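Local coordinates for dipeptidase AC. Metallo peptidase. MEROPS family M19 (Rhodobacter sphaeroides, PDB 3FDG), which probably hydrolyses dipeptides as a metal-dependent dipeptidase of the M19 family, working at a two-metal site that holds magnesium ions here, at residues 7-12 with 301-306; 135-140 with 162-167; 170-175 with 184-189; 207-212 with 229-234. All coordinates share one frame; numbering follows the deposited sequence.

Contact 1 of 4, residues 7-12 with 301-306; sequences VFDGHN and MGSDFD. With MG (magnesium ion), chain E.
Asp9 and Ser303 meet through both oxygens of the carboxylate. Asp9 OD1 takes the backbone N of Ser303 on its syn lone pair, 2.8 Å away and nearly straight at 167°, while OD2 receives Ser303 OG at 2.7 Å. OD2 also accepts His11 N, which closes an Asx turn; hydroxyl and amide reach it from opposite faces of the carboxylate plane. With chi1 at -179°, the carboxyl group trails away from its own amide nitrogen and swings across to the 301-306 loop. Ser303 OG gives as well as takes, since Phe305 N donates to it in an ST turn. Replacing Asp9 by an alanine would probably leave Ser303 N and OG and His11 N without their acceptor, the hydroxyl held less firmly.

Around this core the backbones are tied by Gly10 N to Met301 O (2.7 Å) and by Asp304 N to His11 O (2.8 Å), while the Val7 and Met301 side chains cross at about a right angle, CG1 against CG. His11 and Asp304 run side by side, ring and carboxylate 76° apart, with Asp304 OD1 at the ring edge, 3.2 Å from CD2. His11 NE2 binds magnesium at 2.2 Å. Asp304 is a known metal-site residue of this protein, but here its OD1 stays 3.9 Å from the magnesium ion. The contact joins the first strand of the TIM barrel, 7-9, to the end of strand 299-301. The chemistry implies a buried, second-shell carboxylate satisfied by uncharged donors: Asp9 grips the backbone N of His11, a metal ligand, and so probably helps to place it.

Contact 2 of 4, residues 135-140 with 162-167; sequences HMEGAE and PVWSRP. With MG (magnesium ion), chain F; MG (magnesium ion), chain E.
Glu140 and Arg166 form the salt bridge of this contact. Glu140 OE2 lies in the guanidinium plane, 2.8 Å from Arg166 NE, and also takes a weak bond from NH2. The two planes stand 79° apart, and NE meets OE2 from above the carboxylate plane. A bend at chi3 (70°) turns the arginine end back toward the acid, and Trp164 CE3 lies over one guanidinium face. Arg166 NH1 is held separately by Ser59 OG and Val57 O.

Water extends the polar network. Two waters donate to Glu140 OE2, one tying it to Pro167 O and the other to Trp164 N and Arg166 O; one buried oxygen thus ties together several points of the 162-167 loop.

Metal chemistry occupies the other end. The Glu137 side chain is extended and its carboxylate bridges two magnesium ions, OE1 at 2.0 Å from one and OE2 at 2.1 Å from the other. Trp164 CD1 brings the indole edge to 3.6 Å from Glu137 OE2, ring and carboxylate almost perpendicular (88°), while Trp164 NE1 donates to a water, 2.6 Å away, that is bound to the ion held by Glu137 OE2.

Backbone contact is modest: Ala139 N donates to Pro162 O at 3.1 Å, and Gly138 CA rests against Val163 C and Trp164 N, where a side chain at Gly138 would be pressed against Trp164 N and Glu140 OE1.

Both segments leave the same ends of neighbouring parallel strands, 130-137 and 157-161, joined through helix 147-155 in a beta-alpha-beta crossover, with strand 48-56 flanking 130-137 on its other side.

Contact 3 of 4, residues 170-175 with 184-189; sequences FGHGVP and TGEGLT
His172 and Glu186 face each other across two irregular arms of the long connection, interrupted by the short strand 177-178, that carries the TIM-barrel chain from strand 157-161 to helix 190-202. The arms run almost antiparallel, 170° apart end to end, without forming strands. The imidazole and the carboxylate cross obliquely with their planes 27° apart; His172 NE2 comes to 3.5 Å from Glu186 OE2, but the angle is too poor for a hydrogen bond, and the meeting is one of proximity. The ring edge turns to the backbone instead: Gly187 O lies in the ring plane, 3.8 Å from CD2. Between the arms, a water accepts from His172 N and donates to Glu186 O.

At the 170 end the backbones are joined directly. Thr189 N donates to Phe170 O at 2.9 Å, and Leu188 CA adds a CA-H...O contact to the same oxygen, 3.3 Å away. Thr189 is the N-cap of helix 190-202, its OG1, with chi1 at 62°, accepting from Gly192 N and also bonding to Val169 O. A side chain at Gly171 would collide with Leu188 CD2. Phe170 CB points away from 184-189, and its side chain packs on Ala191 and Leu195 of that helix.

At the other end Val174 and Thr184 cross at about a right angle, CG1 to CG2, whereas the Pro175 ring puts CD against Thr184, 3.0 Å from OG1. Here packing is tight: Pro175 CD is 3.4 Å from Thr184 CG2.

Contact 4 of 4, residues 207-212 with 229-234; sequences DLSHLN and ATHSNA. With MG (magnesium ion), chain F.
Ser209 and Ala229 bring their CA atoms to 4.7 Å, at a place where the 207-212 segment makes a type II beta turn, Leu208 to Leu211, whose third residue, His210, has positive phi (83°). Just ahead of it Asp207 forms an Asx turn: its OD1 accepts Ser209 N from one face of the carboxylate plane and Thr230 N from the other, each at 3.0 Å. OD2 takes the hydroxyl of Thr230 at 2.5 Å, again from above the plane. This hydroxyl passes the chain of bonds on, for Thr230 OG1 in turn accepts His231 ND1 at 2.9 Å. Asp207 is thus a second-shell residue that probably helps to orient a metal-binding imidazole through a threonine. With a leucine in place of Asp207, Thr230 N and OG1 and Ser209 N would probably lose their acceptor, and the His231 ring would be less firmly oriented through Thr230.

Both loops follow barrel strands, 205-206 and 228-229, in the TIM-barrel manner, and they deliver ligands of one of the two magnesium ions. His210 NE2 binds it at 2.2 Å and His231 NE2 at 2.3 Å, the rings an oblique pair with planes at 63°. Two waters and Glu137 complete its coordination, while His210 ND1 is held by Ser165 OG.

Ser209 sits between the two segments. Its hydroxyl accepts His231 N, 3.0 Å away, and shares a hydrogen bond with Ser232 OG at 2.7 Å; its CB rests against the His231 ring near ND1. Ser232 OG is also bonded to Arg242 NH1.

Overall arrangement
Contacts 1, 2 and 4 are buried and ring the two-metal centre, where contact 1 reaches one magnesium, contact 4 the other and contact 2 both through a single bridging carboxylate. Contacts 1 and 4 rest on an aspartate gripped by hydroxyls and amides behind the ligands, contact 2 on a salt bridge and waters. Contact 3 is partly buried, farther from the chain's centre, reaches no metal itself and relies on one backbone bond, one water and close van der Waals contact. It nevertheless ties back to the site: Ser165 OG lies 2.7 Å from Val174 O, and Val174 N meets His210 O. Contacts 1 and 4 meet where the rings of His11 and His231 stack.

Contact 1 of 4, residues 7-12 with 301-306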
loop_
_atom_site.group_PDB
_atom_site.type_symbol
_atom_site.label_atom_id
_atom_site.label_comp_id
_atom_site.label_asym_id
_atom_site.label_seq_id
_atom_site.Cartn_x
_atom_site.Cartn_y
_atom_site.Cartn_z
ATOM N N VAL B 7 -15.917 21.811 -10.718
ATOM C CA VAL B 7 -14.576 21.744 -11.262
ATOM C C VAL B 7 -13.923 20.462 -10.788
ATOM O O VAL B 7 -13.933 20.156 -9.582
ATOM C CB VAL B 7 -13.697 22.996 -10.885
ATOM C CG1 VAL B 7 -12.176 22.833 -11.291
ATOM C CG2 VAL B 7 -14.266 24.279 -11.546
ATOM N N PHE B 8 -13.293 19.752 -11.730
ATOM C CA PHE B 8 -12.401 18.663 -11.435
ATOM C C PHE B 8 -10.986 19.144 -11.745
ATOM O O PHE B 8 -10.710 19.655 -12.825
ATOM C CB PHE B 8 -12.673 17.401 -12.308
ATOM C CG PHE B 8 -11.870 16.201 -11.858
ATOM C CD1 PHE B 8 -12.333 15.400 -10.798
ATOM C CD2 PHE B 8 -10.607 15.927 -12.413
ATOM C CE1 PHE B 8 -11.554 14.295 -10.316
ATOM C CE2 PHE B 8 -9.848 14.854 -11.950
ATOM C CZ PHE B 8 -10.317 14.026 -10.913
ATOM N N ASP B 9 -10.110 18.985 -10.764
ATOM C CA ASP B 9 -8.860 19.696 -10.779
ATOM C C ASP B 9 -7.677 18.740 -10.901
ATOM O O ASP B 9 -7.663 17.623 -10.315
ATOM C CB ASP B 9 -8.697 20.488 -9.483
ATOM C CG ASP B 9 -7.410 21.257 -9.496
ATOM O OD1 ASP B 9 -7.331 22.139 -10.372
ATOM O OD2 ASP B 9 -6.507 20.936 -8.705
ATOM N N GLY B 10 -6.643 19.216 -11.575
ATOM C CA GLY B 10 -5.497 18.393 -11.858
ATOM C C GLY B 10 -4.471 18.147 -10.768
ATOM O O GLY B 10 -3.697 17.206 -10.899
ATOM N N HIS B 11 -4.439 18.948 -9.701
ATOM C CA HIS B 11 -3.343 18.749 -8.752
ATOM C C HIS B 11 -3.564 19.585 -7.530
ATOM O O HIS B 11 -3.649 20.817 -7.658
ATOM C CB HIS B 11 -1.957 19.213 -9.361
ATOM C CG HIS B 11 -0.785 18.929 -8.464
ATOM N ND1 HIS B 11 -0.113 17.721 -8.494
ATOM C CD2 HIS B 11 -0.183 19.678 -7.499
ATOM C CE1 HIS B 11 0.844 17.725 -7.572
ATOM N NE2 HIS B 11 0.826 18.911 -6.960
ATOM N N ASN B 12 -3.579 18.946 -6.347
ATOM C CA ASN B 12 -3.517 19.756 -5.156
ATOM C C ASN B 12 -2.637 19.080 -4.105
ATOM O O ASN B 12 -2.441 17.847 -4.147
ATOM C CB ASN B 12 -4.922 20.017 -4.603
ATOM C CG ASN B 12 -5.504 18.834 -3.836
ATOM O OD1 ASN B 12 -5.054 18.511 -2.726
ATOM N ND2 ASN B 12 -6.521 18.179 -4.420
ATOM N N MET B 301 -8.119 22.494 -15.549
ATOM C CA MET B 301 -7.479 23.145 -14.395
ATOM C C MET B 301 -6.493 22.184 -13.731
ATOM O O MET B 301 -6.780 20.980 -13.632
ATOM C CB MET B 301 -8.550 23.580 -13.383
ATOM C CG MET B 301 -9.674 24.442 -13.997
ATOM S SD MET B 301 -9.135 26.056 -14.562
ATOM C CE MET B 301 -9.339 25.894 -16.383
ATOM N N GLY B 302 -5.382 22.726 -13.211
ATOM C CA GLY B 302 -4.462 21.971 -12.399
ATOM C C GLY B 302 -3.927 22.952 -11.364
ATOM O O GLY B 302 -2.777 23.364 -11.430
ATOM N N SER B 303 -4.794 23.325 -10.450
ATOM C CA SER B 303 -4.596 24.469 -9.580
ATOM C C SER B 303 -3.275 24.541 -8.876
ATOM O O SER B 303 -2.727 25.646 -8.719
ATOM C CB SER B 303 -5.679 24.448 -8.510
ATOM O OG SER B 303 -5.607 23.287 -7.679
ATOM N N ASP B 304 -2.813 23.412 -8.344
ATOM C CA ASP B 304 -1.706 23.431 -7.372
ATOM C C ASP B 304 -2.212 24.127 -6.077
ATOM O O ASP B 304 -1.412 24.708 -5.298
ATOM C CB ASP B 304 -0.465 24.123 -8.003
ATOM C CG ASP B 304 0.891 23.539 -7.510
ATOM O OD1 ASP B 304 0.891 22.574 -6.718
ATOM O OD2 ASP B 304 1.964 23.996 -8.001
ATOM N N PHE B 305 -3.509 24.000 -5.792
ATOM C CA PHE B 305 -4.042 24.432 -4.475
ATOM C C PHE B 305 -3.248 23.802 -3.320
ATOM O O PHE B 305 -2.922 22.597 -3.349
ATOM C CB PHE B 305 -5.531 24.081 -4.236
ATOM C CG PHE B 305 -6.546 24.988 -4.920
ATOM C CD1 PHE B 305 -6.470 26.393 -4.824
ATOM C CD2 PHE B 305 -7.647 24.410 -5.587
ATOM C CE1 PHE B 305 -7.452 27.208 -5.479
ATOM C CE2 PHE B 305 -8.619 25.169 -6.199
ATOM C CZ PHE B 305 -8.541 26.595 -6.131
ATOM N N ASP B 306 -2.977 24.622 -2.292
ATOM C CA ASP B 306 -2.153 24.246 -1.141
ATOM C C ASP B 306 -0.700 23.900 -1.491
ATOM O O ASP B 306 0.075 23.441 -0.641
ATOM C CB ASP B 306 -2.854 23.160 -0.301
ATOM C CG ASP B 306 -3.962 23.736 0.512
ATOM O OD1 ASP B 306 -3.768 24.874 1.040
ATOM O OD2 ASP B 306 -5.034 23.114 0.622
HETATM MG MG MG E . 2.251 19.227 -5.364
HETATM O O HOH W 1 -10.565 20.955 -15.241
HETATM O O HOH W 2 3.904 19.677 -4.233
#

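Contact 2 of 4, residues 135-140 with 162-167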
loop_
_atom_site.group_PDB
_atom_site.type_symbol
_atom_site.label_atom_id
_atom_site.label_comp_id
_atom_site.label_asym_id
_atom_site.label_seq_id
_atom_site.Cartn_x
_atom_site.Cartn_y
_atom_site.Cartn_z
ATOM N N HIS B 135 -2.605 10.274 -6.382
ATOM C CA HIS B 135 -1.531 10.753 -7.251
ATOM C C HIS B 135 -0.196 10.795 -6.484
ATOM O O HIS B 135 -0.151 11.086 -5.302
ATOM C CB HIS B 135 -1.880 12.151 -7.827
ATOM C CG HIS B 135 -0.743 12.767 -8.589
ATOM N ND1 HIS B 135 -0.427 12.364 -9.861
ATOM C CD2 HIS B 135 0.188 13.702 -8.246
ATOM C CE1 HIS B 135 0.633 13.034 -10.289
ATOM N NE2 HIS B 135 1.040 13.831 -9.318
ATOM N N MET B 136 0.905 10.412 -7.134
ATOM C CA MET B 136 2.205 10.505 -6.497
ATOM C C MET B 136 3.027 11.505 -7.299
ATOM O O MET B 136 3.186 11.336 -8.499
ATOM C CB MET B 136 2.930 9.143 -6.521
ATOM C CG MET B 136 4.281 9.094 -5.803
ATOM S SD MET B 136 4.904 7.333 -5.609
ATOM C CE MET B 136 3.765 6.827 -4.316
ATOM N N GLU B 137 3.540 12.524 -6.620
ATOM C CA GLU B 137 4.306 13.602 -7.274
ATOM C C GLU B 137 5.799 13.400 -6.998
ATOM O O GLU B 137 6.289 13.764 -5.920
ATOM C CB GLU B 137 3.836 14.979 -6.747
ATOM C CG GLU B 137 4.702 16.179 -7.265
ATOM C CD GLU B 137 4.072 17.527 -6.988
ATOM O OE1 GLU B 137 3.316 17.667 -6.026
ATOM O OE2 GLU B 137 4.312 18.455 -7.754
ATOM N N GLY B 138 6.485 12.734 -7.917
ATOM C CA GLY B 138 7.852 12.346 -7.662
ATOM C C GLY B 138 7.753 10.919 -7.181
ATOM O O GLY B 138 6.928 10.601 -6.302
ATOM N N ALA B 139 8.568 10.056 -7.779
ATOM C CA ALA B 139 8.460 8.634 -7.562
ATOM C C ALA B 139 9.524 8.079 -6.568
ATOM O O ALA B 139 9.912 6.900 -6.627
ATOM C CB ALA B 139 8.567 7.919 -8.905
ATOM N N GLU B 140 9.971 8.902 -5.635
ATOM C CA GLU B 140 10.963 8.460 -4.646
ATOM C C GLU B 140 10.560 7.229 -3.840
ATOM O O GLU B 140 11.434 6.384 -3.536
ATOM C CB GLU B 140 11.312 9.617 -3.695
ATOM C CG GLU B 140 12.135 10.725 -4.303
ATOM C CD GLU B 140 11.304 11.826 -4.987
ATOM O OE1 GLU B 140 10.069 11.680 -5.125
ATOM O OE2 GLU B 140 11.909 12.848 -5.376
ATOM N N PRO B 162 6.999 10.934 -12.539
ATOM C CA PRO B 162 8.233 10.286 -12.085
ATOM C C PRO B 162 9.138 11.178 -11.269
ATOM O O PRO B 162 9.904 10.671 -10.471
ATOM C CB PRO B 162 8.947 9.900 -13.394
ATOM C CG PRO B 162 7.798 9.792 -14.415
ATOM C CD PRO B 162 6.791 10.836 -13.991
ATOM N N VAL B 163 9.114 12.486 -11.497
ATOM C CA VAL B 163 9.954 13.408 -10.703
ATOM C C VAL B 163 9.181 14.618 -10.188
ATOM O O VAL B 163 8.242 15.083 -10.804
ATOM C CB VAL B 163 11.171 13.925 -11.517
ATOM C CG1 VAL B 163 11.977 12.762 -12.049
ATOM C CG2 VAL B 163 10.691 14.852 -12.712
ATOM N N TRP B 164 9.651 15.154 -9.076
ATOM C CA TRP B 164 9.359 16.489 -8.691
ATOM C C TRP B 164 10.580 17.287 -9.208
ATOM O O TRP B 164 11.311 16.819 -10.102
ATOM C CB TRP B 164 9.193 16.543 -7.142
ATOM C CG TRP B 164 8.866 17.887 -6.638
ATOM C CD1 TRP B 164 7.784 18.641 -6.953
ATOM C CD2 TRP B 164 9.681 18.696 -5.756
ATOM N NE1 TRP B 164 7.859 19.872 -6.300
ATOM C CE2 TRP B 164 9.008 19.917 -5.563
ATOM C CE3 TRP B 164 10.881 18.475 -5.091
ATOM C CZ2 TRP B 164 9.514 20.942 -4.744
ATOM C CZ3 TRP B 164 11.382 19.482 -4.280
ATOM C CH2 TRP B 164 10.700 20.706 -4.119
ATOM N N SER B 165 10.794 18.473 -8.665
ATOM C CA SER B 165 11.915 19.329 -9.096
ATOM C C SER B 165 13.117 18.986 -8.182
ATOM O O SER B 165 13.471 19.769 -7.299
ATOM C CB SER B 165 11.469 20.798 -8.996
ATOM O OG SER B 165 10.692 21.231 -10.143
ATOM N N ARG B 166 13.710 17.811 -8.434
ATOM C CA ARG B 166 14.654 17.049 -7.556
ATOM C C ARG B 166 15.049 15.720 -8.262
ATOM O O ARG B 166 14.165 15.036 -8.785
ATOM C CB ARG B 166 13.964 16.758 -6.231
ATOM C CG ARG B 166 14.750 15.911 -5.160
ATOM C CD ARG B 166 13.942 15.937 -3.843
ATOM N NE ARG B 166 12.696 15.147 -4.002
ATOM C CZ ARG B 166 11.613 15.283 -3.249
ATOM N NH1 ARG B 166 11.600 16.152 -2.237
ATOM N NH2 ARG B 166 10.531 14.526 -3.503
ATOM N N PRO B 167 16.358 15.359 -8.315
ATOM C CA PRO B 167 16.790 14.139 -9.031
ATOM C C PRO B 167 16.256 12.850 -8.368
ATOM O O PRO B 167 16.159 12.815 -7.122
ATOM C CB PRO B 167 18.317 14.191 -8.904
ATOM C CG PRO B 167 18.572 14.987 -7.696
ATOM C CD PRO B 167 17.509 16.040 -7.685
HETATM MG MG MG F . 4.090 20.446 -8.238
HETATM MG MG MG E . 2.251 19.227 -5.364
HETATM O O HOH W 3 14.629 12.369 -4.895
HETATM O O HOH W 4 11.799 14.385 -7.438
HETATM O O HOH W 5 5.625 21.109 -6.511
HETATM O O HOH W 2 3.904 19.677 -4.233
HETATM O O HOH W 6 4.198 22.732 -8.615
#

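Contact 3 of 4, residues 170-175 with 184-189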
loop_
_atom_site.group_PDB
_atom_site.type_symbol
_atom_site.label_atom_id
_atom_site.label_comp_id
_atom_site.label_asym_id
_atom_site.label_seq_id
_atom_site.Cartn_x
_atom_site.Cartn_y
_atom_site.Cartn_z
ATOM N N PHE B 170 14.928 7.573 -11.482
ATOM C CA PHE B 170 14.217 7.441 -12.770
ATOM C C PHE B 170 14.612 8.517 -13.797
ATOM O O PHE B 170 14.436 8.318 -15.008
ATOM C CB PHE B 170 12.705 7.500 -12.498
ATOM C CG PHE B 170 12.278 6.436 -11.537
ATOM C CD1 PHE B 170 12.456 5.082 -11.892
ATOM C CD2 PHE B 170 11.802 6.762 -10.275
ATOM C CE1 PHE B 170 12.085 4.048 -10.997
ATOM C CE2 PHE B 170 11.422 5.722 -9.365
ATOM C CZ PHE B 170 11.565 4.383 -9.728
ATOM N N GLY B 171 15.134 9.636 -13.307
ATOM C CA GLY B 171 15.322 10.826 -14.155
ATOM C C GLY B 171 15.350 12.108 -13.358
ATOM O O GLY B 171 15.525 12.104 -12.111
ATOM N N HIS B 172 15.158 13.223 -14.065
ATOM C CA HIS B 172 15.498 14.527 -13.500
ATOM C C HIS B 172 14.405 15.540 -13.701
ATOM O O HIS B 172 13.869 15.663 -14.801
ATOM C CB HIS B 172 16.827 15.010 -14.132
ATOM C CG HIS B 172 17.984 14.104 -13.841
ATOM N ND1 HIS B 172 18.750 14.224 -12.698
ATOM C CD2 HIS B 172 18.520 13.078 -14.551
ATOM C CE1 HIS B 172 19.692 13.293 -12.707
ATOM N NE2 HIS B 172 19.557 12.568 -13.804
ATOM N N GLY B 173 14.070 16.261 -12.628
ATOM C CA GLY B 173 13.154 17.377 -12.675
ATOM C C GLY B 173 13.844 18.702 -12.959
ATOM O O GLY B 173 15.079 18.815 -12.843
ATOM N N VAL B 174 13.055 19.692 -13.372
ATOM C CA VAL B 174 13.576 21.033 -13.683
ATOM C C VAL B 174 13.809 21.768 -12.350
ATOM O O VAL B 174 13.020 21.593 -11.404
ATOM C CB VAL B 174 12.582 21.898 -14.561
ATOM C CG1 VAL B 174 12.339 21.295 -15.942
ATOM C CG2 VAL B 174 11.239 22.129 -13.832
ATOM N N PRO B 175 14.892 22.576 -12.261
ATOM C CA PRO B 175 15.002 23.551 -11.160
ATOM C C PRO B 175 14.020 24.679 -11.380
ATOM O O PRO B 175 13.686 24.979 -12.519
ATOM C CB PRO B 175 16.467 24.064 -11.270
ATOM C CG PRO B 175 16.824 23.896 -12.736
ATOM C CD PRO B 175 16.069 22.598 -13.150
ATOM N N THR B 184 16.889 21.354 -18.964
ATOM C CA THR B 184 17.748 21.657 -17.832
ATOM C C THR B 184 18.693 20.545 -17.394
ATOM O O THR B 184 19.600 20.769 -16.578
ATOM C CB THR B 184 16.893 22.125 -16.634
ATOM O OG1 THR B 184 17.761 22.519 -15.573
ATOM C CG2 THR B 184 15.986 21.011 -16.136
ATOM N N GLY B 185 18.516 19.339 -17.923
ATOM C CA GLY B 185 19.337 18.245 -17.447
ATOM C C GLY B 185 19.161 17.000 -18.256
ATOM O O GLY B 185 18.588 17.037 -19.341
ATOM N N GLU B 186 19.613 15.876 -17.704
ATOM C CA GLU B 186 19.534 14.608 -18.456
ATOM C C GLU B 186 18.138 14.001 -18.494
ATOM O O GLU B 186 17.258 14.351 -17.670
ATOM C CB GLU B 186 20.493 13.559 -17.890
ATOM C CG GLU B 186 21.921 14.059 -17.590
ATOM C CD GLU B 186 22.551 13.146 -16.551
ATOM O OE1 GLU B 186 22.992 12.066 -16.986
ATOM O OE2 GLU B 186 22.550 13.464 -15.310
ATOM N N GLY B 187 17.954 13.059 -19.424
ATOM C CA GLY B 187 16.674 12.373 -19.617
ATOM C C GLY B 187 16.470 11.240 -18.624
ATOM O O GLY B 187 17.120 11.198 -17.557
ATOM N N LEU B 188 15.569 10.332 -18.975
ATOM C CA LEU B 188 15.239 9.216 -18.101
ATOM C C LEU B 188 16.407 8.268 -17.994
ATOM O O LEU B 188 17.153 8.069 -18.968
ATOM C CB LEU B 188 14.034 8.448 -18.615
ATOM C CG LEU B 188 12.752 9.271 -18.769
ATOM C CD1 LEU B 188 11.636 8.346 -19.174
ATOM C CD2 LEU B 188 12.440 9.997 -17.433
ATOM N N THR B 189 16.592 7.710 -16.797
ATOM C CA THR B 189 17.500 6.580 -16.630
ATOM C C THR B 189 16.936 5.310 -17.237
ATOM O O THR B 189 15.789 5.281 -17.672
ATOM C CB THR B 189 17.731 6.318 -15.149
ATOM O OG1 THR B 189 16.472 5.968 -14.560
ATOM C CG2 THR B 189 18.220 7.583 -14.510
HETATM O O HOH W 7 14.726 13.521 -16.945
#

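Contact 4 of 4, residues 207-212 with 229-234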
loop_
_atom_site.group_PDB
_atom_site.type_symbol
_atom_site.label_atom_id
_atom_site.label_comp_id
_atom_site.label_asym_id
_atom_site.label_seq_id
_atom_site.Cartn_x
_atom_site.Cartn_y
_atom_site.Cartn_z
ATOM N N ASP B 207 2.478 11.700 -15.264
ATOM C CA ASP B 207 2.339 13.150 -15.156
ATOM C C ASP B 207 3.704 13.776 -15.446
ATOM O O ASP B 207 4.688 13.515 -14.718
ATOM C CB ASP B 207 1.829 13.540 -13.761
ATOM C CG ASP B 207 1.723 15.052 -13.586
ATOM O OD1 ASP B 207 1.900 15.794 -14.576
ATOM O OD2 ASP B 207 1.464 15.502 -12.464
ATOM N N LEU B 208 3.776 14.611 -16.493
ATOM C CA LEU B 208 5.065 15.193 -16.932
ATOM C C LEU B 208 5.387 16.538 -16.264
ATOM O O LEU B 208 6.458 17.082 -16.473
ATOM C CB LEU B 208 5.065 15.422 -18.449
ATOM C CG LEU B 208 4.737 14.171 -19.298
ATOM C CD1 LEU B 208 4.584 14.429 -20.767
ATOM C CD2 LEU B 208 5.783 13.110 -19.055
ATOM N N SER B 209 4.467 17.092 -15.484
ATOM C CA SER B 209 4.788 18.325 -14.758
ATOM C C SER B 209 5.995 18.100 -13.855
ATOM O O SER B 209 6.043 17.070 -13.149
ATOM C CB SER B 209 3.596 18.786 -13.905
ATOM O OG SER B 209 2.569 19.276 -14.765
ATOM N N HIS B 210 6.919 19.066 -13.876
ATOM C CA HIS B 210 8.229 19.039 -13.167
ATOM C C HIS B 210 9.290 18.285 -13.966
ATOM O O HIS B 210 10.477 18.495 -13.776
ATOM C CB HIS B 210 8.150 18.429 -11.749
ATOM C CG HIS B 210 7.361 19.271 -10.785
ATOM N ND1 HIS B 210 7.916 20.337 -10.099
ATOM C CD2 HIS B 210 6.086 19.163 -10.346
ATOM C CE1 HIS B 210 7.003 20.880 -9.309
ATOM N NE2 HIS B 210 5.885 20.183 -9.434
ATOM N N LEU B 211 8.899 17.373 -14.839
ATOM C CA LEU B 211 9.905 16.656 -15.597
ATOM C C LEU B 211 10.628 17.627 -16.587
ATOM O O LEU B 211 9.968 18.529 -17.139
ATOM C CB LEU B 211 9.206 15.517 -16.349
ATOM C CG LEU B 211 10.085 14.528 -17.115
ATOM C CD1 LEU B 211 11.125 13.801 -16.181
ATOM C CD2 LEU B 211 9.265 13.492 -17.849
ATOM N N ASN B 212 11.951 17.447 -16.806
ATOM C CA ASN B 212 12.696 18.343 -17.711
ATOM C C ASN B 212 12.498 17.953 -19.171
ATOM O O ASN B 212 11.813 16.944 -19.475
ATOM C CB ASN B 212 14.198 18.468 -17.347
ATOM C CG ASN B 212 14.993 17.162 -17.566
ATOM O OD1 ASN B 212 14.548 16.242 -18.291
ATOM N ND2 ASN B 212 16.148 17.073 -16.923
ATOM N N ALA B 229 0.277 16.720 -18.448
ATOM C CA ALA B 229 1.013 17.570 -17.503
ATOM C C ALA B 229 -0.090 18.149 -16.669
ATOM O O ALA B 229 -0.909 18.922 -17.173
ATOM C CB ALA B 229 1.795 18.659 -18.242
ATOM N N THR B 230 -0.171 17.723 -15.419
ATOM C CA THR B 230 -1.357 18.040 -14.582
ATOM C C THR B 230 -1.381 19.454 -14.109
ATOM O O THR B 230 -2.434 19.970 -13.704
ATOM C CB THR B 230 -1.459 17.138 -13.304
ATOM O OG1 THR B 230 -0.303 17.284 -12.479
ATOM C CG2 THR B 230 -1.667 15.616 -13.712
ATOM N N HIS B 231 -0.222 20.067 -14.115
ATOM C CA HIS B 231 -0.117 21.433 -13.540
ATOM C C HIS B 231 1.055 22.232 -14.106
ATOM O O HIS B 231 2.077 22.457 -13.433
ATOM C CB HIS B 231 -0.233 21.455 -11.994
ATOM C CG HIS B 231 0.876 20.774 -11.206
ATOM N ND1 HIS B 231 1.256 19.457 -11.392
ATOM C CD2 HIS B 231 1.645 21.242 -10.181
ATOM C CE1 HIS B 231 2.212 19.149 -10.529
ATOM N NE2 HIS B 231 2.440 20.198 -9.762
ATOM N N SER B 232 0.854 22.713 -15.334
ATOM C CA SER B 232 1.901 23.442 -16.070
ATOM C C SER B 232 1.240 24.363 -17.061
ATOM O O SER B 232 0.170 24.038 -17.618
ATOM C CB SER B 232 2.816 22.476 -16.880
ATOM O OG SER B 232 3.500 21.510 -16.063
ATOM N N ASN B 233 1.910 25.489 -17.324
ATOM C CA ASN B 233 1.325 26.508 -18.209
ATOM C C ASN B 233 2.161 26.676 -19.494
ATOM O O ASN B 233 2.956 25.780 -19.864
ATOM C CB ASN B 233 1.076 27.833 -17.422
ATOM C CG ASN B 233 0.192 27.645 -16.177
ATOM O OD1 ASN B 233 -0.633 26.744 -16.112
ATOM N ND2 ASN B 233 0.406 28.481 -15.167
ATOM N N ALA B 234 1.963 27.810 -20.195
ATOM C CA ALA B 234 2.528 28.017 -21.521
ATOM C C ALA B 234 3.825 28.804 -21.417
ATOM O O ALA B 234 3.824 29.959 -20.948
ATOM C CB ALA B 234 1.533 28.764 -22.392
HETATM MG MG MG F . 4.090 20.446 -8.238
HETATM O O HOH W 6 4.198 22.732 -8.615
HETATM O O HOH W 5 5.625 21.109 -6.511
#